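Long-range contacts in SusD homolog (Bacteroides thetaiotaomicron VPI-5482, PDB 3FDH), which probably binds glycans at the outer surface of the bacterial cell, as a SusD/RagB-family lipoprotein of the kind that partners an outer-membrane transporter: residues A203-N211 against E433-L444; G262-L272 against A297-N307. One frame throughout, in Å; residues are numbered along the deposited sequence.

Interaction 1 (A203-N211 against E433-L444); sequences ARYTMRLIN and ETYNDFRRMKGL
R204 and R208, one turn apart on helix 191-208, both reach the carboxylate of E433 on helix 431-443, and the three form a salt-bridge network in a buried contact between two helices of the SusD-like fold. The helix axes run at 27° to each other and come no closer than 11.4 Å, a gap that long polar side chains are suited to span. R208 gives the straight bond: its NH1 meets E433 OE2 at 2.7 Å on the syn side, close to the guanidinium plane, while NH2 adds a weak bond to OE1. R204 works differently, lying over the carboxylate with the two planes 12° apart; NE is 3.5 Å from E433 OE2, but no N-H points at that oxygen, so the attraction is one of charge. N436 ND2 bonds E433 OE1 from above the carboxylate plane, which should help fix the acid's rotation. The arginines have further acids, E337 for R204 and D125 for R208, so the buried charges are shared.

R440, extended until its bend at chi3 (59°), crosses M207 at about a right angle; CG of M207 sits over its guanidinium face, 3.5 Å from R440 NH1. D437 OD1 takes R440 NH2 in a salt bridge, and E344 takes NH1. Toward the C-terminal ends the packing thins: buried I210 reaches L444 with CG2, 4.0 Å from L444 CD1, and the partly exposed N211 slides past the same leucine. Between the helices one water accepts from R208 NH1 and R440 NE and donates to D437 OD1, with 2.7 Å between the water oxygen and D437 OD1.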
loop_
_atom_site.group_PDB
_atom_site.type_symbol
_atom_site.label_atom_id
_atom_site.label_comp_id
_atom_site.label_asym_id
_atom_site.label_seq_id
_atom_site.Cartn_x
_atom_site.Cartn_y
_atom_site.Cartn_z
ATOM N N ALA A 203 -3.762 -8.636 -11.555
ATOM C CA ALA A 203 -4.922 -7.749 -11.643
ATOM C C ALA A 203 -4.481 -6.339 -11.283
ATOM O O ALA A 203 -4.753 -5.368 -12.001
ATOM C CB ALA A 203 -6.038 -8.219 -10.746
ATOM N N ARG A 204 -3.773 -6.218 -10.160
ATOM C CA ARG A 204 -3.327 -4.893 -9.692
ATOM C C ARG A 204 -2.526 -4.187 -10.755
ATOM O O ARG A 204 -2.707 -2.999 -11.044
ATOM C CB ARG A 204 -2.458 -5.025 -8.428
ATOM C CG ARG A 204 -1.720 -3.741 -8.031
ATOM C CD ARG A 204 -0.755 -3.985 -6.847
ATOM N NE ARG A 204 -1.400 -4.049 -5.520
ATOM C CZ ARG A 204 -0.706 -4.132 -4.389
ATOM N NH1 ARG A 204 0.619 -4.198 -4.421
ATOM N NH2 ARG A 204 -1.312 -4.112 -3.231
ATOM N N TYR A 205 -1.641 -4.939 -11.373
ATOM C CA TYR A 205 -0.669 -4.356 -12.328
ATOM C C TYR A 205 -1.264 -4.115 -13.707
ATOM O O TYR A 205 -0.837 -3.222 -14.424
ATOM C CB TYR A 205 0.611 -5.185 -12.436
ATOM C CG TYR A 205 1.332 -5.383 -11.109
ATOM C CD1 TYR A 205 1.465 -4.345 -10.186
ATOM C CD2 TYR A 205 1.938 -6.594 -10.812
ATOM C CE1 TYR A 205 2.134 -4.550 -8.982
ATOM C CE2 TYR A 205 2.630 -6.801 -9.624
ATOM C CZ TYR A 205 2.712 -5.797 -8.707
ATOM O OH TYR A 205 3.389 -6.052 -7.532
ATOM N N THR A 206 -2.273 -4.912 -14.052
ATOM C CA THR A 206 -2.988 -4.701 -15.305
ATOM C C THR A 206 -3.749 -3.376 -15.219
ATOM O O THR A 206 -3.687 -2.521 -16.129
ATOM C CB THR A 206 -3.911 -5.885 -15.658
ATOM O OG1 THR A 206 -3.097 -7.063 -15.834
ATOM C CG2 THR A 206 -4.716 -5.592 -16.953
HETATM N N MSE A 207 -4.448 -3.189 -14.113
HETATM C CA MSE A 207 -5.205 -1.944 -13.937
HETATM C C MSE A 207 -4.239 -0.773 -13.825
HETATM O O MSE A 207 -4.513 0.341 -14.284
HETATM C CB MSE A 207 -6.121 -2.015 -12.718
HETATM C CG MSE A 207 -7.015 -0.794 -12.625
HETATM SE SE MSE A 207 -8.363 -0.771 -13.958
HETATM C CE MSE A 207 -9.342 -2.029 -12.975
ATOM N N ARG A 208 -3.069 -1.028 -13.247
ATOM C CA ARG A 208 -2.081 0.065 -13.069
ATOM C C ARG A 208 -1.725 0.760 -14.366
ATOM O O ARG A 208 -1.542 1.988 -14.419
ATOM C CB ARG A 208 -0.792 -0.469 -12.455
ATOM C CG ARG A 208 0.241 0.639 -12.245
ATOM C CD ARG A 208 0.075 1.301 -10.881
ATOM N NE ARG A 208 0.709 0.451 -9.871
ATOM C CZ ARG A 208 0.099 -0.159 -8.861
ATOM N NH1 ARG A 208 -1.179 0.027 -8.616
ATOM N NH2 ARG A 208 0.807 -0.897 -8.029
ATOM N N LEU A 209 -1.631 -0.039 -15.434
ATOM C CA LEU A 209 -1.118 0.464 -16.727
ATOM C C LEU A 209 -2.193 0.823 -17.746
ATOM O O LEU A 209 -1.920 1.050 -18.909
ATOM C CB LEU A 209 -0.208 -0.558 -17.367
ATOM C CG LEU A 209 0.970 -1.114 -16.579
ATOM C CD1 LEU A 209 1.858 -1.904 -17.535
ATOM C CD2 LEU A 209 1.762 -0.055 -15.868
ATOM N N ILE A 210 -3.407 0.867 -17.270
ATOM C CA ILE A 210 -4.587 1.053 -18.132
ATOM C C ILE A 210 -4.522 2.289 -19.015
ATOM O O ILE A 210 -4.958 2.266 -20.149
ATOM C CB ILE A 210 -5.905 1.051 -17.306
ATOM C CG1 ILE A 210 -7.106 0.766 -18.218
ATOM C CG2 ILE A 210 -6.071 2.364 -16.506
ATOM C CD1 ILE A 210 -7.063 -0.607 -18.869
ATOM N N ASN A 211 -3.989 3.374 -18.471
ATOM C CA ASN A 211 -3.889 4.611 -19.234
ATOM C C ASN A 211 -3.135 4.415 -20.530
ATOM O O ASN A 211 -3.354 5.115 -21.528
ATOM C CB ASN A 211 -3.195 5.677 -18.376
ATOM C CG ASN A 211 -3.199 7.050 -19.005
ATOM O OD1 ASN A 211 -4.115 7.410 -19.747
ATOM N ND2 ASN A 211 -2.201 7.853 -18.663
ATOM N N GLU A 433 -0.342 1.723 -1.918
ATOM C CA GLU A 433 -1.169 1.410 -3.093
ATOM C C GLU A 433 -2.215 2.514 -3.367
ATOM O O GLU A 433 -2.523 2.812 -4.503
ATOM C CB GLU A 433 -1.780 0.013 -2.943
ATOM C CG GLU A 433 -2.624 -0.471 -4.096
ATOM C CD GLU A 433 -1.852 -0.637 -5.398
ATOM O OE1 GLU A 433 -0.622 -0.601 -5.396
ATOM O OE2 GLU A 433 -2.512 -0.854 -6.432
ATOM N N THR A 434 -2.748 3.135 -2.329
ATOM C CA THR A 434 -3.747 4.210 -2.540
ATOM C C THR A 434 -3.171 5.379 -3.282
ATOM O O THR A 434 -3.824 6.008 -4.115
ATOM C CB THR A 434 -4.322 4.680 -1.286
ATOM O OG1 THR A 434 -5.111 3.604 -0.766
ATOM C CG2 THR A 434 -5.218 5.913 -1.537
ATOM N N TYR A 435 -1.894 5.569 -3.021
ATOM C CA TYR A 435 -1.117 6.637 -3.671
ATOM C C TYR A 435 -0.871 6.345 -5.173
ATOM O O TYR A 435 -0.911 7.247 -6.009
ATOM C CB TYR A 435 0.171 6.829 -2.912
ATOM C CG TYR A 435 1.123 7.789 -3.538
ATOM C CD1 TYR A 435 0.874 9.172 -3.520
ATOM C CD2 TYR A 435 2.308 7.341 -4.071
ATOM C CE1 TYR A 435 1.761 10.052 -4.088
ATOM C CE2 TYR A 435 3.200 8.205 -4.615
ATOM C CZ TYR A 435 2.939 9.561 -4.614
ATOM O OH TYR A 435 3.890 10.362 -5.160
ATOM N N ASN A 436 -0.699 5.078 -5.503
ATOM C CA ASN A 436 -0.659 4.637 -6.895
ATOM C C ASN A 436 -2.010 4.902 -7.541
ATOM O O ASN A 436 -2.073 5.473 -8.609
ATOM C CB ASN A 436 -0.329 3.161 -7.037
ATOM C CG ASN A 436 1.084 2.836 -6.627
ATOM O OD1 ASN A 436 2.001 3.644 -6.859
ATOM N ND2 ASN A 436 1.276 1.654 -6.000
ATOM N N ASP A 437 -3.102 4.491 -6.891
ATOM C CA ASP A 437 -4.421 4.702 -7.474
ATOM C C ASP A 437 -4.686 6.178 -7.712
ATOM O O ASP A 437 -5.258 6.590 -8.719
ATOM C CB ASP A 437 -5.538 4.188 -6.561
ATOM C CG ASP A 437 -5.726 2.634 -6.588
ATOM O OD1 ASP A 437 -5.671 2.012 -7.670
ATOM O OD2 ASP A 437 -6.068 2.059 -5.530
ATOM N N PHE A 438 -4.182 7.012 -6.807
ATOM C CA PHE A 438 -4.499 8.451 -6.861
ATOM C C PHE A 438 -3.838 9.045 -8.063
ATOM O O PHE A 438 -4.424 9.816 -8.840
ATOM C CB PHE A 438 -4.001 9.209 -5.587
ATOM C CG PHE A 438 -4.456 10.635 -5.553
ATOM C CD1 PHE A 438 -5.697 10.975 -5.078
ATOM C CD2 PHE A 438 -3.682 11.615 -6.076
ATOM C CE1 PHE A 438 -6.130 12.270 -5.119
ATOM C CE2 PHE A 438 -4.096 12.905 -6.103
ATOM C CZ PHE A 438 -5.326 13.246 -5.630
ATOM N N ARG A 439 -2.594 8.667 -8.221
ATOM C CA ARG A 439 -1.807 9.173 -9.320
ATOM C C ARG A 439 -2.286 8.589 -10.662
ATOM O O ARG A 439 -2.223 9.225 -11.711
ATOM C CB ARG A 439 -0.318 8.873 -9.122
ATOM C CG ARG A 439 0.311 9.651 -8.000
ATOM C CD ARG A 439 1.802 9.306 -7.951
ATOM N NE ARG A 439 2.018 7.925 -7.545
ATOM C CZ ARG A 439 3.118 7.235 -7.756
ATOM N NH1 ARG A 439 4.085 7.782 -8.442
ATOM N NH2 ARG A 439 3.194 5.996 -7.360
ATOM N N ARG A 440 -2.814 7.384 -10.614
ATOM C CA ARG A 440 -3.306 6.756 -11.844
ATOM C C ARG A 440 -4.525 7.547 -12.262
ATOM O O ARG A 440 -4.681 7.848 -13.450
ATOM C CB ARG A 440 -3.616 5.281 -11.649
ATOM C CG ARG A 440 -4.335 4.647 -12.815
ATOM C CD ARG A 440 -4.429 3.149 -12.682
ATOM N NE ARG A 440 -5.111 2.708 -11.484
ATOM C CZ ARG A 440 -6.434 2.502 -11.416
ATOM N NH1 ARG A 440 -7.216 2.741 -12.469
ATOM N NH2 ARG A 440 -6.960 2.118 -10.281
HETATM N N MSE A 441 -5.395 7.861 -11.298
HETATM C CA MSE A 441 -6.596 8.702 -11.570
HETATM C C MSE A 441 -6.203 10.046 -12.168
HETATM O O MSE A 441 -6.862 10.559 -13.081
HETATM C CB MSE A 441 -7.421 8.941 -10.348
HETATM C CG MSE A 441 -8.300 7.769 -10.209
HETATM SE SE MSE A 441 -9.554 7.625 -8.690
HETATM C CE MSE A 441 -8.429 7.116 -7.279
ATOM N N LYS A 442 -5.134 10.622 -11.621
ATOM C CA LYS A 442 -4.604 11.861 -12.162
ATOM C C LYS A 442 -4.258 11.747 -13.647
ATOM O O LYS A 442 -4.636 12.609 -14.457
ATOM C CB LYS A 442 -3.354 12.337 -11.424
ATOM C CG LYS A 442 -3.646 13.083 -10.201
ATOM C CD LYS A 442 -2.393 13.733 -9.557
ATOM C CE LYS A 442 -1.847 14.908 -10.317
ATOM N NZ LYS A 442 -2.701 16.117 -10.385
ATOM N N GLY A 443 -3.542 10.680 -13.992
ATOM C CA GLY A 443 -3.173 10.434 -15.372
ATOM C C GLY A 443 -4.382 10.235 -16.272
ATOM O O GLY A 443 -4.343 10.573 -17.443
ATOM N N LEU A 444 -5.475 9.754 -15.695
ATOM C CA LEU A 444 -6.735 9.503 -16.414
ATOM C C LEU A 444 -7.640 10.745 -16.374
ATOM O O LEU A 444 -8.748 10.753 -16.872
ATOM C CB LEU A 444 -7.484 8.313 -15.794
ATOM C CG LEU A 444 -6.773 6.972 -15.896
ATOM C CD1 LEU A 444 -7.502 5.862 -15.136
ATOM C CD2 LEU A 444 -6.607 6.624 -17.383
HETATM O O HOH W 1 -3.739 1.364 -9.457
#

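Interaction 2 (G262-L272 against A297-N307); sequences GASTSLGTKLL and ANDPSLVPAPN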
loop_
_atom_site.group_PDB
_atom_site.type_symbol
_atom_site.label_atom_id
_atom_site.label_comp_id
_atom_site.label_asym_id
_atom_site.label_seq_id
_atom_site.Cartn_x
_atom_site.Cartn_y
_atom_site.Cartn_z
ATOM N N GLY A 262 -0.881 12.877 12.895
ATOM C CA GLY A 262 -2.066 13.510 13.442
ATOM C C GLY A 262 -3.279 13.146 12.583
ATOM O O GLY A 262 -3.174 12.845 11.405
ATOM N N ALA A 263 -4.433 13.094 13.225
ATOM C CA ALA A 263 -5.683 12.731 12.552
ATOM C C ALA A 263 -5.945 13.694 11.384
ATOM O O ALA A 263 -5.874 14.910 11.539
ATOM C CB ALA A 263 -6.833 12.797 13.554
ATOM N N SER A 264 -6.278 13.122 10.230
ATOM C CA SER A 264 -6.568 13.878 9.016
ATOM C C SER A 264 -7.939 14.512 8.979
ATOM O O SER A 264 -8.961 13.815 9.049
ATOM C CB SER A 264 -6.436 12.966 7.791
ATOM O OG SER A 264 -6.800 13.652 6.603
ATOM N N THR A 265 -7.942 15.835 8.842
ATOM C CA THR A 265 -9.184 16.604 8.771
ATOM C C THR A 265 -9.964 16.238 7.506
ATOM O O THR A 265 -11.151 15.921 7.553
ATOM C CB THR A 265 -8.931 18.124 8.848
ATOM O OG1 THR A 265 -8.381 18.455 10.132
ATOM C CG2 THR A 265 -10.238 18.897 8.688
ATOM N N SER A 266 -9.280 16.282 6.376
ATOM C CA SER A 266 -9.917 15.972 5.084
ATOM C C SER A 266 -10.570 14.583 5.116
ATOM O O SER A 266 -11.687 14.373 4.629
ATOM C CB SER A 266 -8.933 16.170 3.900
ATOM O OG SER A 266 -7.870 15.222 3.894
ATOM N N LEU A 267 -9.888 13.638 5.754
ATOM C CA LEU A 267 -10.387 12.286 5.832
ATOM C C LEU A 267 -11.646 12.284 6.691
ATOM O O LEU A 267 -12.655 11.673 6.357
ATOM C CB LEU A 267 -9.339 11.305 6.394
ATOM C CG LEU A 267 -9.835 9.856 6.574
ATOM C CD1 LEU A 267 -10.205 9.163 5.290
ATOM C CD2 LEU A 267 -8.778 9.073 7.264
ATOM N N GLY A 268 -11.586 13.008 7.798
ATOM C CA GLY A 268 -12.730 13.113 8.721
ATOM C C GLY A 268 -13.940 13.720 8.025
ATOM O O GLY A 268 -15.084 13.288 8.202
ATOM N N THR A 269 -13.683 14.710 7.187
ATOM C CA THR A 269 -14.762 15.352 6.436
ATOM C C THR A 269 -15.513 14.322 5.583
ATOM O O THR A 269 -16.724 14.318 5.519
ATOM C CB THR A 269 -14.196 16.439 5.508
ATOM O OG1 THR A 269 -13.510 17.417 6.297
ATOM C CG2 THR A 269 -15.326 17.146 4.714
ATOM N N LYS A 270 -14.754 13.463 4.913
ATOM C CA LYS A 270 -15.342 12.411 4.054
ATOM C C LYS A 270 -16.144 11.436 4.893
ATOM O O LYS A 270 -17.304 11.115 4.622
ATOM C CB LYS A 270 -14.258 11.644 3.309
ATOM C CG LYS A 270 -13.484 12.455 2.261
ATOM C CD LYS A 270 -12.398 11.639 1.600
ATOM C CE LYS A 270 -11.617 12.433 0.507
ATOM N NZ LYS A 270 -10.793 13.581 0.984
ATOM N N LEU A 271 -15.494 10.922 5.921
ATOM C CA LEU A 271 -16.158 9.944 6.801
ATOM C C LEU A 271 -17.481 10.483 7.370
ATOM O O LEU A 271 -18.504 9.759 7.479
ATOM C CB LEU A 271 -15.210 9.492 7.952
ATOM C CG LEU A 271 -13.930 8.764 7.533
ATOM C CD1 LEU A 271 -12.913 8.577 8.723
ATOM C CD2 LEU A 271 -14.301 7.418 6.891
ATOM N N LEU A 272 -17.451 11.753 7.744
ATOM C CA LEU A 272 -18.608 12.416 8.346
ATOM C C LEU A 272 -19.686 12.612 7.317
ATOM O O LEU A 272 -20.856 12.479 7.602
ATOM C CB LEU A 272 -18.229 13.793 8.961
ATOM C CG LEU A 272 -17.409 13.789 10.268
ATOM C CD1 LEU A 272 -16.800 15.193 10.536
ATOM C CD2 LEU A 272 -18.301 13.302 11.422
ATOM N N ALA A 297 -15.292 12.019 14.693
ATOM C CA ALA A 297 -14.454 12.857 13.843
ATOM C C ALA A 297 -14.789 14.350 13.970
ATOM O O ALA A 297 -13.930 15.190 13.734
ATOM C CB ALA A 297 -14.518 12.402 12.371
ATOM N N ASN A 298 -16.012 14.661 14.397
ATOM C CA ASN A 298 -16.453 16.062 14.518
ATOM C C ASN A 298 -16.502 16.594 15.943
ATOM O O ASN A 298 -16.983 17.685 16.216
ATOM C CB ASN A 298 -17.792 16.279 13.824
ATOM C CG ASN A 298 -18.901 15.497 14.447
ATOM O OD1 ASN A 298 -18.669 14.519 15.140
ATOM N ND2 ASN A 298 -20.127 15.878 14.139
ATOM N N ASP A 299 -15.962 15.809 16.845
ATOM C CA ASP A 299 -15.833 16.216 18.230
ATOM C C ASP A 299 -14.605 17.135 18.325
ATOM O O ASP A 299 -13.489 16.747 17.965
ATOM C CB ASP A 299 -15.651 14.971 19.099
ATOM C CG ASP A 299 -15.608 15.275 20.571
ATOM O OD1 ASP A 299 -15.044 16.305 21.012
ATOM O OD2 ASP A 299 -16.109 14.421 21.310
ATOM N N PRO A 300 -14.794 18.371 18.809
ATOM C CA PRO A 300 -13.621 19.247 18.818
ATOM C C PRO A 300 -12.499 18.754 19.702
ATOM O O PRO A 300 -11.366 19.174 19.538
ATOM C CB PRO A 300 -14.179 20.588 19.333
ATOM C CG PRO A 300 -15.470 20.277 19.941
ATOM C CD PRO A 300 -16.011 19.101 19.176
ATOM N N SER A 301 -12.801 17.853 20.627
ATOM C CA SER A 301 -11.743 17.336 21.518
ATOM C C SER A 301 -10.763 16.425 20.800
ATOM O O SER A 301 -9.717 16.076 21.344
ATOM C CB SER A 301 -12.303 16.630 22.740
ATOM O OG SER A 301 -13.015 15.459 22.435
ATOM N N LEU A 302 -11.092 16.050 19.573
ATOM C CA LEU A 302 -10.185 15.227 18.779
ATOM C C LEU A 302 -8.956 16.008 18.379
ATOM O O LEU A 302 -7.863 15.469 18.226
ATOM C CB LEU A 302 -10.878 14.713 17.513
ATOM C CG LEU A 302 -10.000 13.959 16.510
ATOM C CD1 LEU A 302 -9.359 12.707 17.179
ATOM C CD2 LEU A 302 -10.831 13.591 15.282
ATOM N N VAL A 303 -9.155 17.305 18.215
ATOM C CA VAL A 303 -8.092 18.189 17.746
ATOM C C VAL A 303 -7.430 17.583 16.483
ATOM O O VAL A 303 -6.228 17.251 16.464
ATOM C CB VAL A 303 -7.045 18.495 18.854
ATOM C CG1 VAL A 303 -6.094 19.637 18.397
ATOM C CG2 VAL A 303 -7.729 18.857 20.180
ATOM N N PRO A 304 -8.216 17.435 15.403
ATOM C CA PRO A 304 -7.581 16.928 14.182
ATOM C C PRO A 304 -6.608 17.933 13.608
ATOM O O PRO A 304 -6.678 19.145 13.878
ATOM C CB PRO A 304 -8.775 16.671 13.243
ATOM C CG PRO A 304 -9.816 17.697 13.684
ATOM C CD PRO A 304 -9.607 17.862 15.184
ATOM N N ALA A 305 -5.674 17.401 12.845
ATOM C CA ALA A 305 -4.629 18.189 12.211
ATOM C C ALA A 305 -5.085 18.699 10.831
ATOM O O ALA A 305 -5.674 17.934 10.031
ATOM C CB ALA A 305 -3.327 17.369 12.107
ATOM N N PRO A 306 -4.835 19.987 10.552
ATOM C CA PRO A 306 -5.198 20.523 9.258
ATOM C C PRO A 306 -4.208 20.072 8.206
ATOM O O PRO A 306 -2.985 20.263 8.318
ATOM C CB PRO A 306 -5.094 22.030 9.449
ATOM C CG PRO A 306 -4.075 22.190 10.500
ATOM C CD PRO A 306 -4.234 21.025 11.414
ATOM N N ASN A 307 -4.752 19.473 7.157
ATOM C CA ASN A 307 -3.898 18.950 6.086
ATOM C C ASN A 307 -3.080 20.042 5.469
ATOM O O ASN A 307 -3.593 21.082 5.081
ATOM C CB ASN A 307 -4.726 18.266 5.004
ATOM C CG ASN A 307 -5.654 17.240 5.574
ATOM O OD1 ASN A 307 -6.786 17.576 5.955
ATOM N ND2 ASN A 307 -5.146 15.996 5.771
#
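N307 grips the N-terminus of helix 265-274 with both ends of its amide, beside an N-cap formed by S264. Its OD1 accepts from the backbone N of S266 at 2.8 Å, occupying an N-H of the first turn that has no helical carbonyl to pair with. Its ND2 donates to S264 OG at 3.0 Å, the oxygen lying nearly in the amide plane. An asparagine suits this place because one flat group offers acceptor and donor together. S264 OG, turned anti to its own backbone N (chi1 176°), also accepts from L267 N, the capping bond proper. E50 adds two further partners: its backbone O for S264 OG and its OE1 for S266 OG.

The cap residue S264 also forms a single beta bridge with A305, the bonds being made by its neighbours A263 and T265. A305 N donates to A263 O at 2.8 Å, in the carbonyl plane. A305 O receives two donors from T265: the hydroxyl OG1, at 2.8 Å from above the carbonyl plane, and a weaker bond from the backbone N. A threonine can offer both because OG1 stands beside its own backbone N. P304 fits alongside, having no N-H to satisfy, with its CB 4.3 Å from A263 CB.

Farther along the helix the contact becomes apolar. G268 brings the backbone near A297, and L272 CG lies 3.8 Å from A297 CB. The exposed N298 is met through its aliphatic part as L272 lies across it, L272 CD1 3.6 Å from N298 CB.

Interaction 1 lies in the core, its centre about 12 Å from the centre of the chain, and joins two helices far apart in sequence; interaction 2 is more peripheral, its centre about 22 Å from the same point, and sets a long loop against the end of a strand and the start of the next helix. The two share no helix or strand, and their nearest atoms stay about 8 Å apart, though 262-272 and 297-307 both fall within the chain segment that interaction 1 closes. Their chemistry follows their places: buried ion pairs bridge regular helices in the first, whereas in the second neutral hydroxyl, amide and backbone groups hold an irregular loop against the start of a helix, with a small apolar patch alongside.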